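Long-range contacts in leucine aminopeptidase (Legionella pneumophila, PDB 5GNE), which probably acts as a zinc-dependent aminopeptidase, removing residues from the N-terminal ends of peptides and proteins: residues W140-F145 against S159-T164; R154-S159 against K179-E184; Y270-K275 against L336-P341; G289-T294 against K327-S332. All blocks are in the same frame, centred on the assembly; numbering follows the deposited sequence.

Contact 1 (W140-F145 against S159-T164)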
loop_
_atom_site.group_PDB
_atom_site.type_symbol
_atom_site.label_atom_id
_atom_site.label_comp_id
_atom_site.label_asym_id
_atom_site.label_seq_id
_atom_site.Cartn_x
_atom_site.Cartn_y
_atom_site.Cartn_z
ATOM N N TRP A 140 17.440 0.786 -0.640
ATOM C CA TRP A 140 17.605 -0.419 0.161
ATOM C C TRP A 140 16.661 -1.547 -0.290
ATOM O O TRP A 140 17.081 -2.677 -0.545
ATOM C CB TRP A 140 17.399 -0.084 1.636
ATOM C CG TRP A 140 17.670 -1.227 2.536
ATOM C CD1 TRP A 140 18.893 -1.653 2.976
ATOM C CD2 TRP A 140 16.703 -2.096 3.132
ATOM N NE1 TRP A 140 18.746 -2.733 3.803
ATOM C CE2 TRP A 140 17.415 -3.035 3.913
ATOM C CE3 TRP A 140 15.305 -2.175 3.082
ATOM C CZ2 TRP A 140 16.778 -4.040 4.643
ATOM C CZ3 TRP A 140 14.669 -3.183 3.802
ATOM C CH2 TRP A 140 15.408 -4.104 4.570
ATOM N N PHE A 141 15.380 -1.221 -0.378
ATOM C CA PHE A 141 14.368 -2.189 -0.741
ATOM C C PHE A 141 14.686 -2.845 -2.070
ATOM O O PHE A 141 14.643 -4.071 -2.188
ATOM C CB PHE A 141 12.995 -1.506 -0.808
ATOM C CG PHE A 141 11.879 -2.410 -1.236
ATOM C CD1 PHE A 141 11.559 -2.546 -2.582
ATOM C CD2 PHE A 141 11.134 -3.095 -0.292
ATOM C CE1 PHE A 141 10.532 -3.373 -2.992
ATOM C CE2 PHE A 141 10.089 -3.915 -0.671
ATOM C CZ PHE A 141 9.783 -4.062 -2.036
ATOM N N LYS A 142 15.056 -2.023 -3.053
ATOM C CA LYS A 142 15.346 -2.513 -4.402
ATOM C C LYS A 142 16.482 -3.514 -4.333
ATOM O O LYS A 142 16.439 -4.590 -4.929
ATOM C CB LYS A 142 15.704 -1.363 -5.351
ATOM C CG LYS A 142 15.691 -1.789 -6.825
ATOM C CD LYS A 142 16.392 -0.809 -7.759
ATOM C CE LYS A 142 16.349 -1.315 -9.197
ATOM N NZ LYS A 142 17.346 -2.408 -9.436
ATOM N N GLN A 143 17.512 -3.132 -3.609
ATOM C CA GLN A 143 18.696 -3.959 -3.487
ATOM C C GLN A 143 18.409 -5.251 -2.718
ATOM O O GLN A 143 18.987 -6.294 -3.035
ATOM C CB GLN A 143 19.807 -3.141 -2.842
ATOM C CG GLN A 143 20.863 -3.933 -2.149
ATOM C CD GLN A 143 21.740 -3.030 -1.332
ATOM O OE1 GLN A 143 22.457 -2.191 -1.877
ATOM N NE2 GLN A 143 21.653 -3.152 -0.011
ATOM N N GLN A 144 17.513 -5.198 -1.727
ATOM C CA GLN A 144 17.092 -6.425 -1.026
ATOM C C GLN A 144 16.450 -7.415 -1.999
ATOM O O GLN A 144 16.629 -8.624 -1.885
ATOM C CB GLN A 144 16.103 -6.132 0.101
ATOM C CG GLN A 144 16.632 -5.281 1.221
ATOM C CD GLN A 144 17.789 -5.928 1.947
ATOM O OE1 GLN A 144 18.915 -5.450 1.864
ATOM N NE2 GLN A 144 17.520 -7.024 2.655
ATOM N N PHE A 145 15.713 -6.893 -2.969
ATOM C CA PHE A 145 15.087 -7.758 -3.953
ATOM C C PHE A 145 16.148 -8.303 -4.898
ATOM O O PHE A 145 16.255 -9.516 -5.078
ATOM C CB PHE A 145 14.011 -7.010 -4.752
ATOM C CG PHE A 145 13.344 -7.858 -5.805
ATOM C CD1 PHE A 145 12.232 -8.624 -5.489
ATOM C CD2 PHE A 145 13.841 -7.909 -7.107
ATOM C CE1 PHE A 145 11.617 -9.422 -6.464
ATOM C CE2 PHE A 145 13.233 -8.700 -8.082
ATOM C CZ PHE A 145 12.126 -9.457 -7.758
ATOM N N SER A 159 13.451 -5.401 -11.623
ATOM C CA SER A 159 13.225 -4.364 -10.606
ATOM C C SER A 159 13.558 -2.988 -11.168
ATOM O O SER A 159 14.578 -2.814 -11.814
ATOM C CB SER A 159 14.029 -4.638 -9.330
ATOM O OG SER A 159 15.414 -4.430 -9.531
ATOM N N TYR A 160 12.686 -2.013 -10.934
ATOM C CA TYR A 160 12.943 -0.647 -11.382
ATOM C C TYR A 160 12.331 0.404 -10.491
ATOM O O TYR A 160 11.350 0.152 -9.801
ATOM C CB TYR A 160 12.445 -0.448 -12.803
ATOM C CG TYR A 160 11.053 -0.952 -13.057
ATOM C CD1 TYR A 160 10.819 -2.305 -13.298
ATOM C CD2 TYR A 160 9.968 -0.087 -13.081
ATOM C CE1 TYR A 160 9.535 -2.776 -13.553
ATOM C CE2 TYR A 160 8.689 -0.549 -13.340
ATOM C CZ TYR A 160 8.473 -1.889 -13.579
ATOM O OH TYR A 160 7.199 -2.355 -13.840
ATOM N N PHE A 161 12.927 1.588 -10.502
ATOM C CA PHE A 161 12.330 2.748 -9.877
ATOM C C PHE A 161 11.230 3.313 -10.738
ATOM O O PHE A 161 11.325 3.300 -11.956
ATOM C CB PHE A 161 13.378 3.807 -9.608
ATOM C CG PHE A 161 14.417 3.359 -8.654
ATOM C CD1 PHE A 161 14.099 3.156 -7.323
ATOM C CD2 PHE A 161 15.715 3.099 -9.087
ATOM C CE1 PHE A 161 15.057 2.721 -6.422
ATOM C CE2 PHE A 161 16.687 2.657 -8.189
ATOM C CZ PHE A 161 16.359 2.470 -6.853
ATOM N N VAL A 162 10.180 3.801 -10.093
ATOM C CA VAL A 162 9.195 4.634 -10.748
ATOM C C VAL A 162 9.186 6.011 -10.083
ATOM O O VAL A 162 8.858 6.138 -8.916
ATOM C CB VAL A 162 7.808 4.018 -10.704
ATOM C CG1 VAL A 162 6.777 5.025 -11.231
ATOM C CG2 VAL A 162 7.786 2.722 -11.539
ATOM N N LYS A 163 9.613 7.011 -10.846
ATOM C CA LYS A 163 9.753 8.395 -10.420
ATOM C C LYS A 163 8.474 8.899 -9.773
ATOM O O LYS A 163 7.388 8.652 -10.277
ATOM C CB LYS A 163 10.061 9.250 -11.660
ATOM C CG LYS A 163 11.179 10.258 -11.573
ATOM C CD LYS A 163 11.390 10.908 -12.956
ATOM C CE LYS A 163 11.951 9.896 -13.981
ATOM N NZ LYS A 163 12.496 10.490 -15.255
ATOM N N THR A 164 8.596 9.634 -8.677
ATOM C CA THR A 164 7.410 10.199 -8.034
ATOM C C THR A 164 7.205 11.594 -8.601
ATOM O O THR A 164 7.211 12.592 -7.888
ATOM C CB THR A 164 7.528 10.191 -6.483
ATOM O OG1 THR A 164 7.847 8.865 -6.057
ATOM C CG2 THR A 164 6.192 10.571 -5.822
#
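Ser-159 OG takes a hydrogen bond from Lys-142 NZ at 2.8 Å and is also hydrogen-bonded to Asp-146, which lies one helical turn after Lys-142 and makes a salt bridge with its NZ. Lysine, serine and aspartate close a polar cluster between helix 132-151 and the edge strand 157-164. The lysine chain leaves the helix with CG anti to the backbone N (chi1 -167°) and bends only at its last torsion, chi4 -77°, which turns NZ to the serine. Its methylenes cross the ring of Phe-161 at about a right angle, and CD lies 3.4 Å from CZ of that ring. Phe-145 CD2 also packs on Ser-159 CB at 4.0 Å. Helix and strand run nearly antiparallel, 165° apart, with their axes 9.1 Å apart at the closest. The helix covers one face of the mixed sheet at its border. Lys-142 thus serves twice: its charged end is tied to oxygens of both elements, and its aliphatic part packs on Phe-161 at the surface.

Contact 2 (R154-S159 against K179-E184); sequences RKDVES and KDKPGE. With SO4 (sulfate ion), chain E.
Residues 154-156 lead into the edge strand 157-164, and the backbone of Lys-179 meets them through one bond, from Lys-179 N to Asp-156 O at 2.8 Å and nearly straight (N-H...O 166°). The Lys-179 side chain then runs out extended along the first segment. Its CG lies 3.6 Å from Asp-156 O and its CD 3.5 Å from Val-157 O. Asp-156 OD2 is held by Arg-154 NH2 in a salt bridge of 2.7 Å. The guanidinium meets it edge-on, on the anti side of the carboxylate. Asp-156 OD1 comes within 4.1 Å of Asp-180 OD2, and the arginine probably offsets some of this like charge. Lys-181 turns elsewhere, to Glu-225 and Leu-226 O. At the far end, Glu-184 N donates to sulfate O3 at 2.7 Å, and Arg-228 also binds this ion, probably a crystallisation component. The backbone bond lies just past the antiparallel pair 157-164 and 170-177, one residue off its register, at the open end of a beta hairpin bordering the mixed sheet.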
loop_
_atom_site.group_PDB
_atom_site.type_symbol
_atom_site.label_atom_id
_atom_site.label_comp_id
_atom_site.label_asym_id
_atom_site.label_seq_id
_atom_site.Cartn_x
_atom_site.Cartn_y
_atom_site.Cartn_z
ATOM N N ARG A 154 17.726 -16.604 -9.676
ATOM C CA ARG A 154 16.506 -16.393 -10.425
ATOM C C ARG A 154 16.692 -15.227 -11.421
ATOM O O ARG A 154 16.819 -14.068 -11.024
ATOM C CB ARG A 154 15.379 -16.136 -9.416
ATOM C CG ARG A 154 13.985 -16.327 -9.913
ATOM C CD ARG A 154 13.589 -17.770 -10.110
ATOM N NE ARG A 154 12.303 -17.778 -10.797
ATOM C CZ ARG A 154 11.121 -17.917 -10.204
ATOM N NH1 ARG A 154 11.036 -18.115 -8.892
ATOM N NH2 ARG A 154 10.023 -17.888 -10.942
ATOM N N LYS A 155 16.702 -15.548 -12.714
ATOM C CA LYS A 155 16.947 -14.566 -13.778
ATOM C C LYS A 155 15.624 -14.033 -14.258
ATOM O O LYS A 155 15.526 -13.093 -15.046
ATOM C CB LYS A 155 17.705 -15.205 -14.945
ATOM C CG LYS A 155 19.053 -15.792 -14.568
ATOM C CD LYS A 155 20.050 -14.704 -14.217
ATOM C CE LYS A 155 21.439 -15.278 -13.940
ATOM N NZ LYS A 155 21.499 -16.052 -12.664
ATOM N N ASP A 156 14.611 -14.646 -13.683
ATOM C CA ASP A 156 13.224 -14.612 -14.090
ATOM C C ASP A 156 12.526 -13.321 -13.602
ATOM O O ASP A 156 11.302 -13.257 -13.497
ATOM C CB ASP A 156 12.570 -15.861 -13.499
ATOM C CG ASP A 156 11.226 -16.136 -14.062
ATOM O OD1 ASP A 156 10.890 -15.541 -15.103
ATOM O OD2 ASP A 156 10.492 -16.933 -13.441
ATOM N N VAL A 157 13.322 -12.291 -13.327
ATOM C CA VAL A 157 12.911 -11.176 -12.489
ATOM C C VAL A 157 13.145 -9.814 -13.130
ATOM O O VAL A 157 13.743 -9.703 -14.198
ATOM C CB VAL A 157 13.660 -11.180 -11.145
ATOM C CG1 VAL A 157 13.371 -12.444 -10.393
ATOM C CG2 VAL A 157 15.165 -11.043 -11.381
ATOM N N GLU A 158 12.622 -8.782 -12.476
ATOM C CA GLU A 158 12.863 -7.410 -12.885
ATOM C C GLU A 158 12.703 -6.502 -11.666
ATOM O O GLU A 158 11.956 -6.841 -10.729
ATOM C CB GLU A 158 11.888 -7.046 -13.987
ATOM C CG GLU A 158 12.380 -6.070 -15.013
ATOM C CD GLU A 158 11.321 -5.830 -16.077
ATOM O OE1 GLU A 158 10.374 -6.653 -16.169
ATOM O OE2 GLU A 158 11.450 -4.847 -16.839
ATOM N N SER A 159 13.451 -5.401 -11.623
ATOM C CA SER A 159 13.225 -4.364 -10.606
ATOM C C SER A 159 13.558 -2.988 -11.168
ATOM O O SER A 159 14.578 -2.814 -11.814
ATOM C CB SER A 159 14.029 -4.638 -9.330
ATOM O OG SER A 159 15.414 -4.430 -9.531
ATOM N N LYS A 179 8.801 -12.633 -14.670
ATOM C CA LYS A 179 8.528 -11.602 -15.687
ATOM C C LYS A 179 7.973 -12.210 -16.976
ATOM O O LYS A 179 7.287 -11.542 -17.738
ATOM C CB LYS A 179 9.771 -10.761 -15.986
ATOM C CG LYS A 179 10.912 -11.520 -16.626
ATOM C CD LYS A 179 11.976 -10.553 -17.110
ATOM C CE LYS A 179 12.906 -11.197 -18.124
ATOM N NZ LYS A 179 13.951 -10.233 -18.532
ATOM N N ASP A 180 8.347 -13.448 -17.266
ATOM C CA ASP A 180 7.969 -14.078 -18.531
ATOM C C ASP A 180 6.733 -14.957 -18.393
ATOM O O ASP A 180 6.324 -15.583 -19.362
ATOM C CB ASP A 180 9.116 -14.911 -19.114
ATOM C CG ASP A 180 10.360 -14.087 -19.388
ATOM O OD1 ASP A 180 10.244 -13.018 -20.023
ATOM O OD2 ASP A 180 11.463 -14.544 -19.013
ATOM N N LYS A 181 6.139 -15.022 -17.204
ATOM C CA LYS A 181 4.964 -15.866 -17.021
ATOM C C LYS A 181 3.763 -15.274 -17.768
ATOM O O LYS A 181 3.651 -14.050 -17.926
ATOM C CB LYS A 181 4.603 -16.015 -15.527
ATOM C CG LYS A 181 5.598 -16.796 -14.686
ATOM C CD LYS A 181 5.573 -18.259 -15.062
ATOM C CE LYS A 181 6.703 -19.033 -14.406
ATOM N NZ LYS A 181 6.300 -20.477 -14.208
ATOM N N PRO A 182 2.885 -16.149 -18.278
ATOM C CA PRO A 182 1.700 -15.701 -19.025
ATOM C C PRO A 182 0.585 -15.224 -18.094
ATOM O O PRO A 182 0.462 -15.733 -16.988
ATOM C CB PRO A 182 1.248 -16.966 -19.756
ATOM C CG PRO A 182 1.709 -18.088 -18.835
ATOM C CD PRO A 182 3.046 -17.613 -18.314
ATOM N N GLY A 183 -0.256 -14.307 -18.548
ATOM C CA GLY A 183 -1.431 -13.988 -17.763
ATOM C C GLY A 183 -1.435 -12.706 -16.963
ATOM O O GLY A 183 -0.476 -11.925 -16.948
ATOM N N GLU A 184 -2.525 -12.507 -16.243
ATOM C CA GLU A 184 -2.659 -11.297 -15.473
ATOM C C GLU A 184 -1.867 -11.469 -14.201
ATOM O O GLU A 184 -1.811 -12.543 -13.607
ATOM C CB GLU A 184 -4.118 -11.001 -15.151
ATOM C CG GLU A 184 -5.038 -10.856 -16.349
ATOM C CD GLU A 184 -6.487 -10.741 -15.932
ATOM O OE1 GLU A 184 -7.029 -9.618 -15.984
ATOM O OE2 GLU A 184 -7.084 -11.773 -15.548
HETATM S S SO4 E . -5.547 -15.174 -17.077
HETATM O O1 SO4 E . -4.938 -16.478 -17.348
HETATM O O2 SO4 E . -6.453 -15.254 -15.926
HETATM O O3 SO4 E . -4.501 -14.192 -16.818
HETATM O O4 SO4 E . -6.292 -14.753 -18.260
#

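Contact 3 (Y270-K275 against L336-P341)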
loop_
_atom_site.group_PDB
_atom_site.type_symbol
_atom_site.label_atom_id
_atom_site.label_comp_id
_atom_site.label_asym_id
_atom_site.label_seq_id
_atom_site.Cartn_x
_atom_site.Cartn_y
_atom_site.Cartn_z
ATOM N N TYR A 270 0.539 -4.222 14.494
ATOM C CA TYR A 270 0.167 -3.751 15.814
ATOM C C TYR A 270 -1.125 -4.377 16.253
ATOM O O TYR A 270 -2.116 -4.347 15.527
ATOM C CB TYR A 270 0.037 -2.239 15.844
ATOM C CG TYR A 270 -0.560 -1.697 17.134
ATOM C CD1 TYR A 270 0.210 -1.551 18.272
ATOM C CD2 TYR A 270 -1.892 -1.309 17.200
ATOM C CE1 TYR A 270 -0.320 -1.037 19.448
ATOM C CE2 TYR A 270 -2.434 -0.801 18.372
ATOM C CZ TYR A 270 -1.643 -0.668 19.489
ATOM O OH TYR A 270 -2.183 -0.164 20.644
ATOM N N ARG A 271 -1.108 -4.959 17.446
ATOM C CA ARG A 271 -2.335 -5.454 18.025
ATOM C C ARG A 271 -2.793 -4.535 19.131
ATOM O O ARG A 271 -1.992 -4.102 19.945
ATOM C CB ARG A 271 -2.175 -6.875 18.553
ATOM C CG ARG A 271 -1.947 -7.883 17.465
ATOM C CD ARG A 271 -2.236 -9.253 18.004
ATOM N NE ARG A 271 -1.891 -10.318 17.072
ATOM C CZ ARG A 271 -1.563 -11.541 17.459
ATOM N NH1 ARG A 271 -1.562 -11.838 18.751
ATOM N NH2 ARG A 271 -1.263 -12.471 16.567
ATOM N N ALA A 272 -4.075 -4.193 19.114
ATOM C CA ALA A 272 -4.658 -3.351 20.150
ATOM C C ALA A 272 -4.620 -4.112 21.483
ATOM O O ALA A 272 -4.145 -3.590 22.492
ATOM C CB ALA A 272 -6.076 -2.956 19.783
ATOM N N ASN A 273 -5.144 -5.337 21.472
ATOM C CA ASN A 273 -4.951 -6.289 22.564
ATOM C C ASN A 273 -3.967 -7.360 22.113
ATOM O O ASN A 273 -4.280 -8.159 21.235
ATOM C CB ASN A 273 -6.280 -6.916 22.984
ATOM C CG ASN A 273 -7.421 -5.914 22.981
ATOM O OD1 ASN A 273 -7.463 -4.996 23.806
ATOM N ND2 ASN A 273 -8.357 -6.087 22.057
ATOM N N ALA A 274 -2.803 -7.408 22.758
ATOM C CA ALA A 274 -1.677 -8.252 22.323
ATOM C C ALA A 274 -1.949 -9.748 22.122
ATOM O O ALA A 274 -1.075 -10.460 21.618
ATOM C CB ALA A 274 -0.521 -8.091 23.303
ATOM N N LYS A 275 -3.112 -10.249 22.528
ATOM C CA LYS A 275 -3.456 -11.626 22.169
ATOM C C LYS A 275 -4.785 -11.693 21.422
ATOM O O LYS A 275 -5.456 -12.720 21.426
ATOM C CB LYS A 275 -3.457 -12.550 23.393
ATOM C CG LYS A 275 -4.134 -12.038 24.645
ATOM C CD LYS A 275 -3.255 -12.350 25.862
ATOM C CE LYS A 275 -4.047 -12.395 27.164
ATOM N NZ LYS A 275 -3.216 -12.810 28.333
ATOM N N LEU A 336 -11.001 0.491 12.814
ATOM C CA LEU A 336 -10.968 1.940 12.914
ATOM C C LEU A 336 -11.277 2.511 14.316
ATOM O O LEU A 336 -10.955 3.668 14.595
ATOM C CB LEU A 336 -11.929 2.536 11.886
ATOM C CG LEU A 336 -11.872 4.053 11.838
ATOM C CD1 LEU A 336 -10.446 4.478 11.523
ATOM C CD2 LEU A 336 -12.832 4.559 10.789
ATOM N N ASP A 337 -11.867 1.725 15.208
ATOM C CA ASP A 337 -12.089 2.247 16.556
ATOM C C ASP A 337 -11.084 1.818 17.630
ATOM O O ASP A 337 -10.754 2.631 18.493
ATOM C CB ASP A 337 -13.521 1.970 17.016
ATOM C CG ASP A 337 -14.552 2.529 16.051
ATOM O OD1 ASP A 337 -14.562 3.766 15.879
ATOM O OD2 ASP A 337 -15.353 1.757 15.487
ATOM N N ASP A 338 -10.609 0.580 17.639
ATOM C CA ASP A 338 -9.486 0.351 18.526
ATOM C C ASP A 338 -8.245 0.331 17.621
ATOM O O ASP A 338 -7.855 -0.703 17.066
ATOM C CB ASP A 338 -9.639 -0.918 19.342
ATOM C CG ASP A 338 -8.886 -0.837 20.661
ATOM O OD1 ASP A 338 -8.722 0.302 21.167
ATOM O OD2 ASP A 338 -8.529 -1.890 21.234
ATOM N N ASP A 339 -7.650 1.520 17.502
ATOM C CA ASP A 339 -6.597 1.879 16.555
ATOM C C ASP A 339 -5.194 1.694 17.044
ATOM O O ASP A 339 -4.949 1.288 18.175
ATOM C CB ASP A 339 -6.695 3.365 16.205
ATOM C CG ASP A 339 -7.864 3.682 15.342
ATOM O OD1 ASP A 339 -8.402 2.737 14.737
ATOM O OD2 ASP A 339 -8.271 4.866 15.307
ATOM N N ASN A 340 -4.263 1.974 16.143
ATOM C CA ASN A 340 -2.904 2.253 16.542
ATOM C C ASN A 340 -2.850 3.754 16.851
ATOM O O ASN A 340 -2.831 4.569 15.941
ATOM C CB ASN A 340 -1.919 1.849 15.453
ATOM C CG ASN A 340 -0.482 2.041 15.869
ATOM O OD1 ASN A 340 -0.178 2.760 16.821
ATOM N ND2 ASN A 340 0.411 1.351 15.191
ATOM N N PRO A 341 -2.841 4.124 18.142
ATOM C CA PRO A 341 -2.793 5.548 18.502
ATOM C C PRO A 341 -1.447 6.190 18.209
ATOM O O PRO A 341 -1.341 7.406 18.303
ATOM C CB PRO A 341 -3.061 5.538 20.010
ATOM C CG PRO A 341 -2.520 4.217 20.465
ATOM C CD PRO A 341 -2.820 3.252 19.335
#
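A loop near the dinuclear zinc site, 336-341, meets loop 270-275 where the ring of Tyr-270 lies against Asn-340. The amide of Asn-340 is stacked over one ring face, its plane 24° from that of the ring and displaced toward the rim. Asn-340 CG sits 3.8 Å above the ring plane, and CB is 3.6 Å from Tyr-270 CD2. At the ring edge, Tyr-270 CE2 comes to 3.3 Å from Asp-339 O. The phenol end passes Pro-341, with OH 3.7 Å from CD. Both loops belong to the M28 peptidase fold: 270-275 follows strand 259-264 of the central sheet, and 336-341 follows strand 328-332. Asn-340 also reaches toward the metal site: its ND2 is hydrogen-bonded to Asp-203, next in sequence to the zinc ligand Asp-204, and its OD1 accepts from Tyr-342 N. These two bonds fix the rotation of the amide, and CG anti to the backbone N (chi1 -176°) lays it along the ring.

Contact 4 (G289-T294 against K327-S332); sequences GLTEFT and KTTYPS
Thr-294 OG1 links helix 288-302 to strand 328-332. It accepts a hydrogen bond from Thr-329 OG1 at 3.0 Å and donates to Leu-290 O, one turn back in its own helix, at 2.9 Å. The torsion of Thr-294 (chi1 -53°) sets its hydroxyl beside the backbone N, from where it can reach that carbonyl. Leu-290 O also accepts from Thr-294 N. The two donors approach from opposite faces of the carbonyl plane. Thr-329 holds its OG1 anti to the backbone N (chi1 -177°), directed at the helix. Its CG2 takes the tighter site between backbone N and carbonyl carbon, and lies 3.5 Å from Thr-294 OG1. Leu-290 crosses Thr-329 at about a right angle, with CG 3.9 Å from Thr-329 CB. Its CD2 reaches the strand backbone, 3.6 Å from Lys-327 O. Thr-291 OG1 is hydrogen-bonded to Asp-287 O, just before the helix. A water donates to Thr-291 OG1 at 3.0 Å and accepts from Tyr-330 N at 2.8 Å. Three threonine hydroxyls and one water thus pair with polar groups in this buried interface, and Leu-290 packs on the carbon side of Thr-329.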
loop_
_atom_site.group_PDB
_atom_site.type_symbol
_atom_site.label_atom_id
_atom_site.label_comp_id
_atom_site.label_asym_id
_atom_site.label_seq_id
_atom_site.Cartn_x
_atom_site.Cartn_y
_atom_site.Cartn_z
ATOM N N GLY A 289 -15.485 -9.328 -4.146
ATOM C CA GLY A 289 -15.079 -10.676 -4.524
ATOM C C GLY A 289 -13.704 -11.075 -4.006
ATOM O O GLY A 289 -13.555 -12.097 -3.353
ATOM N N LEU A 290 -12.700 -10.254 -4.291
ATOM C CA LEU A 290 -11.346 -10.482 -3.799
ATOM C C LEU A 290 -11.305 -10.485 -2.266
ATOM O O LEU A 290 -10.515 -11.210 -1.652
ATOM C CB LEU A 290 -10.391 -9.419 -4.360
ATOM C CG LEU A 290 -8.889 -9.727 -4.382
ATOM C CD1 LEU A 290 -8.630 -11.052 -5.096
ATOM C CD2 LEU A 290 -8.088 -8.601 -5.053
ATOM N N THR A 291 -12.145 -9.656 -1.653
ATOM C CA THR A 291 -12.216 -9.577 -0.189
ATOM C C THR A 291 -12.850 -10.815 0.450
ATOM O O THR A 291 -12.352 -11.300 1.470
ATOM C CB THR A 291 -12.978 -8.309 0.258
ATOM O OG1 THR A 291 -12.291 -7.151 -0.249
ATOM C CG2 THR A 291 -13.065 -8.225 1.781
ATOM N N GLU A 292 -13.897 -11.371 -0.158
ATOM C CA GLU A 292 -14.449 -12.610 0.381
ATOM C C GLU A 292 -13.397 -13.709 0.267
ATOM O O GLU A 292 -13.253 -14.526 1.173
ATOM C CB GLU A 292 -15.752 -13.034 -0.325
ATOM C CG GLU A 292 -16.751 -11.921 -0.613
ATOM C CD GLU A 292 -17.907 -12.334 -1.548
ATOM O OE1 GLU A 292 -17.857 -13.437 -2.137
ATOM O OE2 GLU A 292 -18.873 -11.543 -1.691
ATOM N N PHE A 293 -12.651 -13.699 -0.835
ATOM C CA PHE A 293 -11.550 -14.636 -1.056
ATOM C C PHE A 293 -10.516 -14.548 0.069
ATOM O O PHE A 293 -10.120 -15.565 0.640
ATOM C CB PHE A 293 -10.910 -14.347 -2.413
ATOM C CG PHE A 293 -9.660 -15.160 -2.714
ATOM C CD1 PHE A 293 -9.721 -16.536 -2.868
ATOM C CD2 PHE A 293 -8.446 -14.530 -2.897
ATOM C CE1 PHE A 293 -8.589 -17.265 -3.186
ATOM C CE2 PHE A 293 -7.300 -15.259 -3.213
ATOM C CZ PHE A 293 -7.370 -16.623 -3.351
ATOM N N THR A 294 -10.092 -13.327 0.395
ATOM C CA THR A 294 -9.119 -13.118 1.472
ATOM C C THR A 294 -9.657 -13.653 2.809
ATOM O O THR A 294 -8.941 -14.320 3.559
ATOM C CB THR A 294 -8.742 -11.621 1.591
ATOM O OG1 THR A 294 -8.325 -11.123 0.312
ATOM C CG2 THR A 294 -7.610 -11.420 2.599
ATOM N N LYS A 327 -8.865 -4.746 -9.297
ATOM C CA LYS A 327 -9.413 -5.413 -8.114
ATOM C C LYS A 327 -8.431 -5.427 -6.958
ATOM O O LYS A 327 -7.270 -5.761 -7.094
ATOM C CB LYS A 327 -9.853 -6.829 -8.451
ATOM C CG LYS A 327 -11.077 -6.856 -9.366
ATOM C CD LYS A 327 -11.426 -8.273 -9.763
ATOM C CE LYS A 327 -12.706 -8.346 -10.552
ATOM N NZ LYS A 327 -13.166 -9.753 -10.602
ATOM N N THR A 328 -8.949 -5.131 -5.791
ATOM C CA THR A 328 -8.160 -4.724 -4.663
ATOM C C THR A 328 -8.637 -5.372 -3.383
ATOM O O THR A 328 -9.824 -5.506 -3.167
ATOM C CB THR A 328 -8.228 -3.189 -4.579
ATOM O OG1 THR A 328 -7.103 -2.621 -5.269
ATOM C CG2 THR A 328 -8.268 -2.686 -3.190
ATOM N N THR A 329 -7.705 -5.804 -2.545
ATOM C CA THR A 329 -8.052 -6.228 -1.189
ATOM C C THR A 329 -7.043 -5.669 -0.178
ATOM O O THR A 329 -5.864 -5.491 -0.500
ATOM C CB THR A 329 -8.118 -7.762 -1.070
ATOM O OG1 THR A 329 -8.521 -8.108 0.259
ATOM C CG2 THR A 329 -6.769 -8.394 -1.327
ATOM N N TYR A 330 -7.502 -5.385 1.034
ATOM C CA TYR A 330 -6.675 -4.709 2.037
ATOM C C TYR A 330 -6.867 -5.289 3.449
ATOM O O TYR A 330 -7.768 -4.881 4.176
ATOM C CB TYR A 330 -6.973 -3.191 1.998
ATOM C CG TYR A 330 -6.242 -2.287 2.992
ATOM C CD1 TYR A 330 -5.134 -2.717 3.729
ATOM C CD2 TYR A 330 -6.670 -0.985 3.181
ATOM C CE1 TYR A 330 -4.507 -1.870 4.642
ATOM C CE2 TYR A 330 -6.049 -0.136 4.079
ATOM C CZ TYR A 330 -4.978 -0.583 4.805
ATOM O OH TYR A 330 -4.372 0.292 5.675
ATOM N N PRO A 331 -6.037 -6.275 3.834
ATOM C CA PRO A 331 -6.076 -6.756 5.229
ATOM C C PRO A 331 -5.360 -5.781 6.180
ATOM O O PRO A 331 -4.274 -5.285 5.854
ATOM C CB PRO A 331 -5.348 -8.104 5.154
ATOM C CG PRO A 331 -4.362 -7.924 4.023
ATOM C CD PRO A 331 -5.058 -7.021 3.014
ATOM N N SER A 332 -5.945 -5.522 7.346
ATOM C CA SER A 332 -5.361 -4.572 8.288
ATOM C C SER A 332 -5.229 -5.084 9.746
ATOM O O SER A 332 -6.067 -5.829 10.247
ATOM C CB SER A 332 -6.191 -3.298 8.255
ATOM O OG SER A 332 -5.608 -2.303 9.056
HETATM O O HOH W 1 -10.241 -5.851 1.597
#

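Overall arrangement
Contacts 1 and 2 lie together at one border of the eight-stranded mixed sheet. They share strand 157-164 and Ser-159, their centres are 16 Å apart, and their segments alternate along the chain. Contact 1 adds the covering helix 132-151, contact 2 the loop after the neighbouring strand. Contacts 3 and 4 follow later in the sequence, with centres 21 Å apart. Contact 4 packs helix 288-302 on strand 328-332 of the same sheet and falls within the stretch of chain that contact 3 closes. Contact 3 lies about 37 Å from contact 2, centre to centre. The sheet thus carries helices at contacts 1 and 4, while contact 3 joins two loops, one of which comes near the zinc site.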